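Local coordinates for protein pullulanase (Bacillus acidopullulyticus, PDB 2WAN) that probably hydrolyses the alpha-1,6-glucosidic linkages of pullulan and branched starch polysaccharides, acting as a debranching glycoside hydrolase, at residues V155-S160 against Q275-S280; S160-T165 against V269-V274; K193-L198 against F262-A267; S202-A207 against G237-F242; Y210-A215 against N249-S254. All blocks are in the same frame, centred on the assembly; numbering follows the deposited sequence.

Contact 1: V155-S160 against Q275-S280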
# COMPACT_ATOMS: atom_id res chain seq x y z
N VAL A 155 -33.13 23.97 -7.29
CA VAL A 155 -32.99 22.52 -7.28
C VAL A 155 -34.01 21.95 -8.27
O VAL A 155 -35.22 22.15 -8.10
CB VAL A 155 -33.23 21.94 -5.87
CG1 VAL A 155 -33.18 20.41 -5.88
CG2 VAL A 155 -32.21 22.50 -4.87
N THR A 156 -33.52 21.26 -9.30
CA THR A 156 -34.36 20.76 -10.39
C THR A 156 -34.85 19.32 -10.20
O THR A 156 -35.79 18.88 -10.88
CB THR A 156 -33.66 20.88 -11.76
OG1 THR A 156 -32.50 20.03 -11.79
CG2 THR A 156 -33.25 22.33 -12.03
N SER A 157 -34.20 18.60 -9.29
CA SER A 157 -34.47 17.18 -9.06
C SER A 157 -33.91 16.74 -7.71
O SER A 157 -32.84 17.20 -7.29
CB SER A 157 -33.86 16.33 -10.18
OG SER A 157 -33.94 14.94 -9.87
N ALA A 158 -34.65 15.87 -7.03
CA ALA A 158 -34.21 15.32 -5.75
C ALA A 158 -34.53 13.83 -5.70
O ALA A 158 -35.70 13.43 -5.66
CB ALA A 158 -34.87 16.05 -4.60
N VAL A 159 -33.49 13.00 -5.73
CA VAL A 159 -33.64 11.55 -5.68
C VAL A 159 -32.89 10.97 -4.48
O VAL A 159 -32.04 11.66 -3.89
CB VAL A 159 -33.20 10.85 -7.00
CG1 VAL A 159 -33.94 11.45 -8.20
CG2 VAL A 159 -31.67 10.92 -7.20
N SER A 160 -33.21 9.74 -4.09
CA SER A 160 -32.44 9.07 -3.04
C SER A 160 -31.09 8.62 -3.60
O SER A 160 -31.01 8.14 -4.73
CB SER A 160 -33.16 7.84 -2.50
OG SER A 160 -32.41 7.26 -1.44
N GLN A 275 -29.65 12.92 -3.42
CA GLN A 275 -28.86 13.46 -4.51
C GLN A 275 -29.65 14.55 -5.23
O GLN A 275 -30.70 14.27 -5.83
CB GLN A 275 -28.47 12.36 -5.50
CG GLN A 275 -27.65 12.86 -6.67
CD GLN A 275 -27.39 11.80 -7.72
OE1 GLN A 275 -27.39 12.08 -8.92
NE2 GLN A 275 -27.16 10.57 -7.28
N LEU A 276 -29.14 15.78 -5.18
CA LEU A 276 -29.81 16.96 -5.76
C LEU A 276 -29.17 17.40 -7.06
O LEU A 276 -27.94 17.47 -7.18
CB LEU A 276 -29.80 18.12 -4.75
CG LEU A 276 -30.38 17.84 -3.36
CD1 LEU A 276 -30.06 18.96 -2.37
CD2 LEU A 276 -31.89 17.61 -3.44
N THR A 277 -30.00 17.70 -8.05
CA THR A 277 -29.53 18.28 -9.31
C THR A 277 -29.83 19.76 -9.29
O THR A 277 -30.93 20.17 -8.91
CB THR A 277 -30.15 17.60 -10.54
OG1 THR A 277 -29.85 16.20 -10.51
CG2 THR A 277 -29.61 18.19 -11.84
N LEU A 278 -28.84 20.57 -9.68
CA LEU A 278 -28.97 22.03 -9.67
C LEU A 278 -29.14 22.58 -11.09
O LEU A 278 -28.68 21.96 -12.06
CB LEU A 278 -27.76 22.67 -8.99
CG LEU A 278 -27.43 22.23 -7.56
CD1 LEU A 278 -26.25 23.05 -7.03
CD2 LEU A 278 -28.62 22.33 -6.60
N ALA A 279 -29.81 23.73 -11.20
CA ALA A 279 -30.04 24.37 -12.50
C ALA A 279 -28.75 24.94 -13.10
O ALA A 279 -28.56 24.91 -14.32
CB ALA A 279 -31.12 25.45 -12.40
N SER A 280 -27.87 25.44 -12.24
CA SER A 280 -26.58 25.98 -12.66
C SER A 280 -25.46 25.47 -11.75
O SER A 280 -25.71 25.08 -10.60
CB SER A 280 -26.61 27.51 -12.66
OG SER A 280 -26.86 28.00 -11.35
O HOH W 1 -31.02 14.41 -8.37

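Contact 2: S160-T165 against V269-V274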
# COMPACT_ATOMS: atom_id res chain seq x y z
N SER A 160 -33.21 9.74 -4.09
CA SER A 160 -32.44 9.07 -3.04
C SER A 160 -31.09 8.62 -3.60
O SER A 160 -31.01 8.14 -4.73
CB SER A 160 -33.16 7.84 -2.50
OG SER A 160 -32.41 7.26 -1.44
N ALA A 161 -30.05 8.78 -2.78
CA ALA A 161 -28.70 8.40 -3.18
C ALA A 161 -28.37 6.96 -2.77
O ALA A 161 -27.35 6.40 -3.19
CB ALA A 161 -27.68 9.38 -2.59
N ASN A 162 -29.24 6.37 -1.95
CA ASN A 162 -29.07 4.99 -1.53
C ASN A 162 -29.07 4.04 -2.71
O ASN A 162 -29.94 4.14 -3.57
CB ASN A 162 -30.16 4.59 -0.53
CG ASN A 162 -30.09 5.38 0.75
OD1 ASN A 162 -29.02 5.81 1.16
ND2 ASN A 162 -31.24 5.57 1.39
N PRO A 163 -28.08 3.14 -2.78
CA PRO A 163 -28.06 2.17 -3.87
C PRO A 163 -29.20 1.16 -3.68
O PRO A 163 -29.68 0.96 -2.56
CB PRO A 163 -26.69 1.50 -3.72
CG PRO A 163 -26.31 1.70 -2.28
CD PRO A 163 -26.93 3.00 -1.86
N VAL A 164 -29.66 0.57 -4.78
CA VAL A 164 -30.62 -0.52 -4.70
C VAL A 164 -30.09 -1.75 -5.42
O VAL A 164 -29.70 -1.70 -6.60
CB VAL A 164 -32.09 -0.15 -5.14
CG1 VAL A 164 -32.36 1.37 -5.08
CG2 VAL A 164 -32.50 -0.77 -6.47
N THR A 165 -30.03 -2.85 -4.67
CA THR A 165 -29.58 -4.13 -5.18
C THR A 165 -30.83 -5.01 -5.26
O THR A 165 -31.30 -5.50 -4.24
CB THR A 165 -28.52 -4.76 -4.24
OG1 THR A 165 -27.45 -3.84 -4.06
CG2 THR A 165 -27.97 -6.06 -4.82
N VAL A 269 -40.39 7.70 -2.47
CA VAL A 269 -39.16 7.13 -1.89
C VAL A 269 -38.84 7.78 -0.54
O VAL A 269 -38.87 9.00 -0.41
CB VAL A 269 -37.94 7.26 -2.85
CG1 VAL A 269 -36.68 6.65 -2.24
CG2 VAL A 269 -38.23 6.62 -4.21
N GLN A 270 -38.57 6.95 0.46
CA GLN A 270 -38.18 7.43 1.79
C GLN A 270 -36.66 7.31 1.91
O GLN A 270 -36.08 6.28 1.53
CB GLN A 270 -38.89 6.65 2.90
CG GLN A 270 -40.42 6.73 2.80
CD GLN A 270 -41.12 5.80 3.78
OE1 GLN A 270 -40.91 5.87 4.99
NE2 GLN A 270 -41.96 4.92 3.24
N THR A 271 -36.02 8.36 2.43
CA THR A 271 -34.55 8.43 2.46
C THR A 271 -34.01 9.50 3.40
O THR A 271 -34.67 10.51 3.66
CB THR A 271 -33.96 8.62 1.02
OG1 THR A 271 -32.53 8.53 1.06
CG2 THR A 271 -34.38 9.98 0.42
N ASN A 272 -32.80 9.27 3.92
CA ASN A 272 -32.09 10.26 4.72
C ASN A 272 -30.83 10.74 4.00
O ASN A 272 -29.96 11.39 4.59
CB ASN A 272 -31.76 9.72 6.12
CG ASN A 272 -30.78 8.55 6.09
OD1 ASN A 272 -30.41 8.05 5.02
ND2 ASN A 272 -30.37 8.10 7.26
N LEU A 273 -30.73 10.39 2.72
CA LEU A 273 -29.57 10.70 1.88
C LEU A 273 -30.03 10.99 0.47
O LEU A 273 -30.47 10.09 -0.26
CB LEU A 273 -28.57 9.54 1.89
CG LEU A 273 -27.20 9.76 1.24
CD1 LEU A 273 -26.43 10.86 1.96
CD2 LEU A 273 -26.43 8.44 1.28
N VAL A 274 -29.90 12.26 0.08
CA VAL A 274 -30.49 12.75 -1.16
C VAL A 274 -29.44 13.24 -2.15
O VAL A 274 -28.47 13.89 -1.76
CB VAL A 274 -31.49 13.91 -0.87
CG1 VAL A 274 -32.22 14.33 -2.14
CG2 VAL A 274 -32.49 13.51 0.21
O HOH W 2 -33.83 5.35 -0.18
O HOH W 3 -32.49 6.32 3.91

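Contact 3: K193-L198 against F262-A267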
# COMPACT_ATOMS: atom_id res chain seq x y z
N LYS A 193 -30.27 0.01 -13.31
CA LYS A 193 -30.88 1.32 -13.09
C LYS A 193 -31.26 1.96 -14.43
O LYS A 193 -30.39 2.23 -15.26
CB LYS A 193 -29.90 2.21 -12.32
CG LYS A 193 -30.37 3.62 -12.03
CD LYS A 193 -29.32 4.37 -11.21
CE LYS A 193 -29.52 5.88 -11.29
NZ LYS A 193 -28.60 6.61 -10.37
N ILE A 194 -32.55 2.19 -14.64
CA ILE A 194 -33.02 2.93 -15.82
C ILE A 194 -33.11 4.41 -15.45
O ILE A 194 -32.55 5.27 -16.13
CB ILE A 194 -34.36 2.37 -16.39
CG1 ILE A 194 -34.33 0.84 -16.54
CG2 ILE A 194 -34.72 3.05 -17.72
CD1 ILE A 194 -33.20 0.28 -17.42
N ASN A 195 -33.84 4.70 -14.38
CA ASN A 195 -33.73 5.98 -13.70
C ASN A 195 -33.69 5.71 -12.19
O ASN A 195 -33.78 4.54 -11.79
CB ASN A 195 -34.85 6.95 -14.14
CG ASN A 195 -36.23 6.53 -13.68
OD1 ASN A 195 -36.52 6.50 -12.48
ND2 ASN A 195 -37.11 6.24 -14.63
N PRO A 196 -33.53 6.76 -11.35
CA PRO A 196 -33.43 6.51 -9.91
C PRO A 196 -34.62 5.78 -9.28
O PRO A 196 -34.48 5.24 -8.18
CB PRO A 196 -33.29 7.92 -9.33
CG PRO A 196 -32.66 8.69 -10.41
CD PRO A 196 -33.26 8.17 -11.68
N ASN A 197 -35.76 5.77 -9.96
CA ASN A 197 -36.96 5.06 -9.47
C ASN A 197 -37.48 3.99 -10.44
O ASN A 197 -38.67 3.66 -10.43
CB ASN A 197 -38.07 6.05 -9.11
CG ASN A 197 -39.11 5.45 -8.16
OD1 ASN A 197 -38.77 4.67 -7.28
ND2 ASN A 197 -40.37 5.83 -8.34
N LEU A 198 -36.59 3.44 -11.26
CA LEU A 198 -36.96 2.40 -12.22
C LEU A 198 -35.80 1.45 -12.49
O LEU A 198 -34.80 1.83 -13.10
CB LEU A 198 -37.50 3.02 -13.52
CG LEU A 198 -37.88 2.09 -14.68
CD1 LEU A 198 -39.07 1.22 -14.33
CD2 LEU A 198 -38.17 2.88 -15.95
N PHE A 262 -44.65 3.36 -16.27
CA PHE A 262 -43.55 3.46 -15.31
C PHE A 262 -43.17 4.90 -15.02
O PHE A 262 -42.96 5.68 -15.95
CB PHE A 262 -42.32 2.65 -15.77
CG PHE A 262 -42.60 1.18 -15.97
CD1 PHE A 262 -43.25 0.44 -14.99
CD2 PHE A 262 -42.20 0.55 -17.14
CE1 PHE A 262 -43.50 -0.92 -15.18
CE2 PHE A 262 -42.44 -0.81 -17.34
CZ PHE A 262 -43.10 -1.55 -16.35
N PRO A 263 -43.05 5.26 -13.73
CA PRO A 263 -42.83 6.65 -13.32
C PRO A 263 -41.42 7.16 -13.61
O PRO A 263 -40.46 6.38 -13.69
CB PRO A 263 -43.07 6.60 -11.81
CG PRO A 263 -42.68 5.23 -11.41
CD PRO A 263 -43.03 4.34 -12.58
N THR A 264 -41.31 8.48 -13.78
CA THR A 264 -40.04 9.18 -13.94
C THR A 264 -39.92 10.23 -12.83
O THR A 264 -39.38 11.32 -13.04
CB THR A 264 -39.91 9.87 -15.32
OG1 THR A 264 -41.14 10.54 -15.63
CG2 THR A 264 -39.59 8.87 -16.41
N SER A 265 -40.48 9.90 -11.67
CA SER A 265 -40.35 10.72 -10.48
C SER A 265 -39.98 9.82 -9.30
O SER A 265 -40.38 8.66 -9.25
CB SER A 265 -41.67 11.44 -10.18
OG SER A 265 -41.62 12.11 -8.94
N SER A 266 -39.21 10.37 -8.36
CA SER A 266 -38.84 9.66 -7.12
C SER A 266 -39.78 9.96 -5.95
O SER A 266 -39.54 9.51 -4.82
CB SER A 266 -37.37 9.89 -6.75
OG SER A 266 -36.55 9.09 -7.58
N ALA A 267 -40.86 10.68 -6.23
CA ALA A 267 -41.90 10.91 -5.23
C ALA A 267 -42.33 9.59 -4.58
O ALA A 267 -42.57 8.60 -5.28
CB ALA A 267 -43.09 11.62 -5.86

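Contact 4: S202-A207 against G237-F242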
# COMPACT_ATOMS: atom_id res chain seq x y z
N SER A 202 -34.01 -7.26 -18.83
CA SER A 202 -34.60 -7.99 -19.95
C SER A 202 -33.77 -9.24 -20.21
O SER A 202 -32.57 -9.27 -19.95
CB SER A 202 -34.64 -7.12 -21.20
OG SER A 202 -35.40 -5.94 -20.98
N GLY A 203 -34.44 -10.27 -20.73
CA GLY A 203 -33.78 -11.51 -21.11
C GLY A 203 -34.74 -12.35 -21.91
O GLY A 203 -35.95 -12.16 -21.83
N THR A 204 -34.20 -13.29 -22.68
CA THR A 204 -35.03 -14.19 -23.48
C THR A 204 -35.24 -15.51 -22.75
O THR A 204 -34.29 -16.14 -22.31
CB THR A 204 -34.43 -14.43 -24.89
OG1 THR A 204 -34.05 -13.17 -25.46
CG2 THR A 204 -35.46 -15.10 -25.80
N LEU A 205 -36.51 -15.89 -22.63
CA LEU A 205 -36.91 -17.11 -21.94
C LEU A 205 -37.52 -18.11 -22.91
O LEU A 205 -38.34 -17.73 -23.75
CB LEU A 205 -37.92 -16.77 -20.84
CG LEU A 205 -37.58 -16.83 -19.35
CD1 LEU A 205 -36.09 -16.88 -19.04
CD2 LEU A 205 -38.27 -15.70 -18.59
N PRO A 206 -37.13 -19.40 -22.81
CA PRO A 206 -37.82 -20.44 -23.58
C PRO A 206 -39.27 -20.61 -23.11
O PRO A 206 -39.60 -20.23 -21.98
CB PRO A 206 -37.01 -21.70 -23.27
CG PRO A 206 -35.67 -21.21 -22.80
CD PRO A 206 -35.98 -19.94 -22.06
N ALA A 207 -40.11 -21.18 -23.97
CA ALA A 207 -41.51 -21.46 -23.63
C ALA A 207 -41.64 -22.22 -22.31
O ALA A 207 -40.77 -23.02 -21.96
CB ALA A 207 -42.16 -22.26 -24.75
N GLY A 237 -41.01 -18.97 -27.32
CA GLY A 237 -40.23 -18.14 -26.41
C GLY A 237 -40.54 -16.66 -26.57
O GLY A 237 -41.23 -16.26 -27.51
N GLU A 238 -40.02 -15.86 -25.65
CA GLU A 238 -40.27 -14.42 -25.63
C GLU A 238 -39.20 -13.68 -24.82
O GLU A 238 -38.74 -14.17 -23.79
CB GLU A 238 -41.66 -14.13 -25.04
CG GLU A 238 -42.16 -12.71 -25.24
CD GLU A 238 -43.53 -12.47 -24.63
OE1 GLU A 238 -43.85 -11.30 -24.35
OE2 GLU A 238 -44.29 -13.44 -24.43
N LYS A 239 -38.81 -12.51 -25.31
CA LYS A 239 -37.98 -11.59 -24.54
C LYS A 239 -38.89 -10.91 -23.52
O LYS A 239 -39.93 -10.34 -23.88
CB LYS A 239 -37.32 -10.56 -25.45
CG LYS A 239 -36.23 -9.73 -24.77
CD LYS A 239 -35.82 -8.54 -25.64
CE LYS A 239 -34.91 -7.59 -24.89
NZ LYS A 239 -34.60 -6.38 -25.70
N VAL A 240 -38.51 -10.99 -22.25
CA VAL A 240 -39.33 -10.45 -21.17
C VAL A 240 -38.57 -9.37 -20.41
O VAL A 240 -37.38 -9.51 -20.13
CB VAL A 240 -39.80 -11.56 -20.19
CG1 VAL A 240 -40.79 -11.00 -19.17
CG2 VAL A 240 -40.43 -12.72 -20.95
N THR A 241 -39.26 -8.29 -20.09
CA THR A 241 -38.70 -7.27 -19.22
C THR A 241 -39.33 -7.39 -17.83
O THR A 241 -40.55 -7.49 -17.70
CB THR A 241 -38.89 -5.85 -19.80
OG1 THR A 241 -38.20 -5.77 -21.05
CG2 THR A 241 -38.33 -4.78 -18.86
N PHE A 242 -38.46 -7.42 -16.82
CA PHE A 242 -38.84 -7.46 -15.41
C PHE A 242 -38.54 -6.12 -14.78
O PHE A 242 -37.48 -5.54 -15.02
CB PHE A 242 -38.09 -8.58 -14.68
CG PHE A 242 -38.35 -9.94 -15.25
CD1 PHE A 242 -39.38 -10.73 -14.73
CD2 PHE A 242 -37.59 -10.44 -16.31
CE1 PHE A 242 -39.65 -11.99 -15.25
CE2 PHE A 242 -37.84 -11.70 -16.83
CZ PHE A 242 -38.87 -12.48 -16.31
O HOH W 4 -34.95 -4.53 -23.62

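Contact 5: Y210-A215 against N249-S254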
# COMPACT_ATOMS: atom_id res chain seq x y z
N TYR A 210 -43.14 -20.38 -15.30
CA TYR A 210 -42.07 -19.99 -14.38
C TYR A 210 -42.63 -19.32 -13.13
O TYR A 210 -43.79 -18.94 -13.09
CB TYR A 210 -41.13 -19.00 -15.06
CG TYR A 210 -40.42 -19.52 -16.29
CD1 TYR A 210 -39.20 -20.19 -16.18
CD2 TYR A 210 -40.97 -19.33 -17.56
CE1 TYR A 210 -38.55 -20.67 -17.32
CE2 TYR A 210 -40.32 -19.80 -18.70
CZ TYR A 210 -39.11 -20.47 -18.57
OH TYR A 210 -38.47 -20.94 -19.70
N GLN A 211 -41.78 -19.19 -12.11
CA GLN A 211 -42.12 -18.39 -10.94
C GLN A 211 -40.97 -17.46 -10.60
O GLN A 211 -39.81 -17.83 -10.73
CB GLN A 211 -42.42 -19.27 -9.73
CG GLN A 211 -43.85 -19.76 -9.67
CD GLN A 211 -44.15 -20.39 -8.33
OE1 GLN A 211 -45.30 -20.70 -8.02
NE2 GLN A 211 -43.13 -20.56 -7.51
N TYR A 212 -41.30 -16.24 -10.16
CA TYR A 212 -40.26 -15.31 -9.75
C TYR A 212 -40.67 -14.33 -8.65
O TYR A 212 -41.87 -14.15 -8.35
CB TYR A 212 -39.72 -14.54 -10.96
CG TYR A 212 -40.64 -13.44 -11.41
CD1 TYR A 212 -40.50 -12.15 -10.91
CD2 TYR A 212 -41.66 -13.69 -12.34
CE1 TYR A 212 -41.35 -11.12 -11.31
CE2 TYR A 212 -42.52 -12.66 -12.74
CZ TYR A 212 -42.35 -11.38 -12.22
OH TYR A 212 -43.18 -10.35 -12.60
N LYS A 213 -39.64 -13.71 -8.07
CA LYS A 213 -39.75 -12.59 -7.15
C LYS A 213 -38.57 -11.65 -7.42
O LYS A 213 -37.70 -11.93 -8.28
CB LYS A 213 -39.68 -13.05 -5.69
CG LYS A 213 -40.77 -14.00 -5.24
CD LYS A 213 -40.86 -14.03 -3.73
CE LYS A 213 -41.69 -12.85 -3.23
NZ LYS A 213 -41.80 -12.79 -1.76
N ILE A 214 -38.54 -10.54 -6.69
CA ILE A 214 -37.37 -9.67 -6.64
C ILE A 214 -36.84 -9.70 -5.22
O ILE A 214 -37.56 -9.32 -4.27
CB ILE A 214 -37.73 -8.21 -7.07
CG1 ILE A 214 -38.22 -8.15 -8.53
CG2 ILE A 214 -36.56 -7.25 -6.82
CD1 ILE A 214 -37.17 -8.46 -9.59
N ALA A 215 -35.60 -10.17 -5.05
CA ALA A 215 -34.96 -10.20 -3.74
C ALA A 215 -33.98 -9.05 -3.61
O ALA A 215 -33.25 -8.74 -4.56
CB ALA A 215 -34.25 -11.54 -3.51
N ASN A 249 -42.18 -0.48 -4.09
CA ASN A 249 -41.79 -1.90 -4.05
C ASN A 249 -42.55 -2.77 -5.04
O ASN A 249 -42.60 -3.99 -4.90
CB ASN A 249 -41.93 -2.48 -2.64
CG ASN A 249 -41.14 -1.71 -1.62
OD1 ASN A 249 -41.68 -1.31 -0.59
ND2 ASN A 249 -39.86 -1.48 -1.90
N GLN A 250 -43.13 -2.13 -6.06
CA GLN A 250 -43.91 -2.84 -7.06
C GLN A 250 -43.04 -3.65 -8.01
O GLN A 250 -41.93 -3.23 -8.36
CB GLN A 250 -44.79 -1.88 -7.85
CG GLN A 250 -46.13 -1.55 -7.20
CD GLN A 250 -46.87 -0.47 -7.95
OE1 GLN A 250 -46.40 0.67 -8.04
NE2 GLN A 250 -48.03 -0.81 -8.51
N VAL A 251 -43.55 -4.81 -8.41
CA VAL A 251 -42.86 -5.74 -9.29
C VAL A 251 -43.76 -6.05 -10.47
O VAL A 251 -44.91 -6.46 -10.29
CB VAL A 251 -42.49 -7.05 -8.54
CG1 VAL A 251 -41.95 -8.10 -9.49
CG2 VAL A 251 -41.50 -6.75 -7.41
N PHE A 252 -43.23 -5.86 -11.68
CA PHE A 252 -43.97 -6.12 -12.91
C PHE A 252 -43.14 -6.98 -13.84
O PHE A 252 -41.92 -7.01 -13.75
CB PHE A 252 -44.28 -4.80 -13.64
CG PHE A 252 -45.06 -3.81 -12.83
CD1 PHE A 252 -46.44 -3.95 -12.67
CD2 PHE A 252 -44.42 -2.72 -12.25
CE1 PHE A 252 -47.17 -3.03 -11.93
CE2 PHE A 252 -45.14 -1.79 -11.50
CZ PHE A 252 -46.52 -1.94 -11.35
N ASP A 253 -43.82 -7.68 -14.75
CA ASP A 253 -43.17 -8.24 -15.93
C ASP A 253 -43.99 -7.85 -17.16
O ASP A 253 -45.16 -7.51 -17.05
CB ASP A 253 -42.97 -9.76 -15.82
CG ASP A 253 -44.28 -10.53 -15.79
OD1 ASP A 253 -44.75 -10.87 -14.68
OD2 ASP A 253 -44.84 -10.82 -16.87
N SER A 254 -43.35 -7.90 -18.33
CA SER A 254 -43.96 -7.42 -19.57
C SER A 254 -44.99 -8.37 -20.17
O SER A 254 -45.70 -8.00 -21.11
CB SER A 254 -42.87 -7.09 -20.61
OG SER A 254 -42.12 -8.25 -20.94
O HOH W 5 -45.46 -9.07 -11.17

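Contact 1: V155-S160 against Q275-S280
The peptide planes of strands 155-160 and 275-278 meet edge on in an antiparallel pair, with V155, A158, L276 and L278 on one face of the sheet and S157, V159, Q275 and T277 on the other. V159 and Q275 form a hydrogen-bonded pair: V159 N reaches Q275 O at 3.1 Å in an almost straight bond (177°), and Q275 N returns to V159 O. T277 N donates to S157 O at 3.0 Å. One residue is then extra on the 155-160 side: V155 pairs with L278 but S157 with T277, so T156 sits in a beta bulge. Its N binds T277 O at 2.8 Å, and its OG1, placed between its own N and carbonyl carbon (chi1 64°), adds a weak bond to the same oxygen. S157 N, buried here, has no partner. The bulge lies in a seven-stranded sheet where strand 273-278 is flanked by strands 152-160 and 124-129. On the apolar face, L276 CD2 fits between A158 CB, 3.6 Å away, and V155 CG1, while L278 CD2 touches V155 CG2; F142 and V144 of strand 142-146, next to strand 152-160 in the sheet, continue this face. On the other face V159 and Q275 lie side by side, CG2 against CB. Beside them a water donates to Q275 O at 2.6 Å, is hydrogen-bonded to T277 OG1, and makes a weak bond to S157 OG.

Contact 2: S160-T165 against V269-V274
S160 and T271 both turn their hydroxyls directly opposite the main-chain nitrogen (chi1 -177° and -173°), which brings S160 OG within 2.8 Å of T271 OG1, a likely hydrogen bond, though a water is also within reach of the S160 proton. The methyl of T271 comes to lie alongside S160 CB, which also touches V269 CG1 at 3.7 Å. T271 OG1 in turn donates to L273 O at 2.9 Å, from above the carbonyl plane, while A161 N reaches the same oxygen from its opposite face, also at 2.9 Å. With a valine in place of T271, S160 OG would probably lose its protein partner across the contact and L273 O one of its two donors. A161 CB also packs on L273 CG, and N162 OD1 lies 3.7 Å from L273 CD2. N162 ND2 donates to two waters: one also binds S160 OG and donates to Q270 O, the other accepts from N272 N. The contact holds the corner at N272, where the chain passes from strand 270-271 into strand 273-278, against the start of the loop leading to strand 166-170. L273 O thus takes one donor from each segment, and water carries the polar contact on to Q270 and N272.

Contact 3: K193-L198 against F262-A267
N197 and N195 point their amides at the loop 262-267, and each finds a backbone carbonyl there. N197 extends away from its own N, and its ND2 donates to S265 O at 3.0 Å. That donor lies in the carbonyl plane of S265, but the bond is bent (132°) and the oxygen is tilted from the amide plane of N197. ND2 also bonds to S247 OG. The N197 and P263 side chains cross at about a right angle, with N197 ND2 3.9 Å from P263 CG. N195 holds its CG between the backbone N and the carbonyl carbon (chi1 69°), which turns OD1 back on its own chain to accept from N197 N at 2.7 Å, an Asx turn, while ND2 makes a weak 3.5 Å bond to P263 O. Were a glycine to replace N195, the N197 N-H would probably lose its acceptor and the 195-198 type I turn its tie to the P263 carbonyl. L198 crosses F262 at about a right angle, with CD1 3.8 Å from F262 CB. At the other end of the contact, S266 OG lies against N197 CB and P196 CB. A classic beta bulge, with I194 and N195 both facing L198, starts the turn. The turn joins edge strand 192-195 to strand 198-205 in the X25 domain. L198 and F262 both pack on T243 of strand 238-245, whereas P196 and S266 reach V159 of strand 152-160, in the seven-stranded sheet.

Contact 4: S202-A207 against G237-F242
S202-L205 and E238-F242 run antiparallel at 144°, their axes approaching to 4.6 Å. G203 and V240 form one hydrogen-bonded pair, in which V240 N donates to G203 O at 2.8 Å; L205 and E238 form the next, and L205 N reaches E238 O at 3.0 Å. S202 with T241 and T204 with K239 are the non-hydrogen-bonded pairs. Just before the strand, G237 adopts a positive phi (90°) with its CA 3.3 Å from L205 O; a CB there would clash with that oxygen. S202, T204, K239 and T241 share the polar face. S202 OG and T241 OG1 are hydrogen-bonded at 2.8 Å, and either hydroxyl could donate. The extended K239 chain runs alongside S202, with CE 3.7 Å from S202 CB, and a water accepts from NZ while also bonding to S202 OG. On the opposite face L205, whose chi1 of -109° is off a staggered position, puts CD2 at the edge of the F242 ring, in its plane and 4.0 Å from CZ. V240 CG1 covers one face of that ring, offset toward the rim. F242 also meets Y212 of strand 208-216 edge-to-face, and both L205 and F242 touch L231 of strand 223-233. Within its own four-stranded sheet, strand 238-245 lies between strands 198-205 and 250-253.

Contact 5: Y210-A215 against N249-S254
Y212 and I214 reach across to V251 and D253 between the two facing sheets of a beta sandwich in the X25 domain: strand 208-216 is the middle strand of a three-stranded sheet, strand 250-253 an edge strand of a four-stranded one. The strand axes come no nearer than 8.2 Å, too far for backbone pairing, so side chains and a water bridge them. Y212 and D253 both place CG between the backbone N and the carbonyl carbon (chi1 78° and 66°), and the phenol and the carboxylate thereby meet. The phenol donates from OH to D253 OD1 at 2.7 Å. This oxygen lies at the ring edge, in plane, and receives the bond on its anti lone pair, the carboxylate standing nearly perpendicular to the ring (81°). N256 ND2 gives OD1 a second donor, which is likely to hold the carboxylate in place in this buried setting. V251 comes from the direction opposite to Y212 and, with CG1 anti to its N, sets that methyl 3.6 Å from Y212 CE1, near the ring plane. Its other methyl, CG2, packs at 3.7 Å on CG1 of I214. A single water donates both to Y212 OH, 3.0 Å away, and to V251 O at 2.8 Å.

How the contacts relate
From the N-terminal side, contact 1 closes the longest loop, pairing strand 152-160 with strand 273-278. Contact 2 is nested within it, shares S160, and brings the loop after strand 152-160 against the corner between strands 270-271 and 273-278. Contact 3 nests inside contact 2 and links the sheet of strands 192-195 and 198-205 to that of contact 1: V159 of contact 1 touches P196 and S266, and V269 of contact 2 touches N197. Innermost lie contacts 4 and 5, whose segments alternate along the chain and therefore cross. Contact 4 joins two strands within one sheet, and contact 5 ties that sheet to the facing one; S254 N probably hydrogen-bonds to T241 O where they adjoin. F252 and F262 also bring contacts 5 and 3 together.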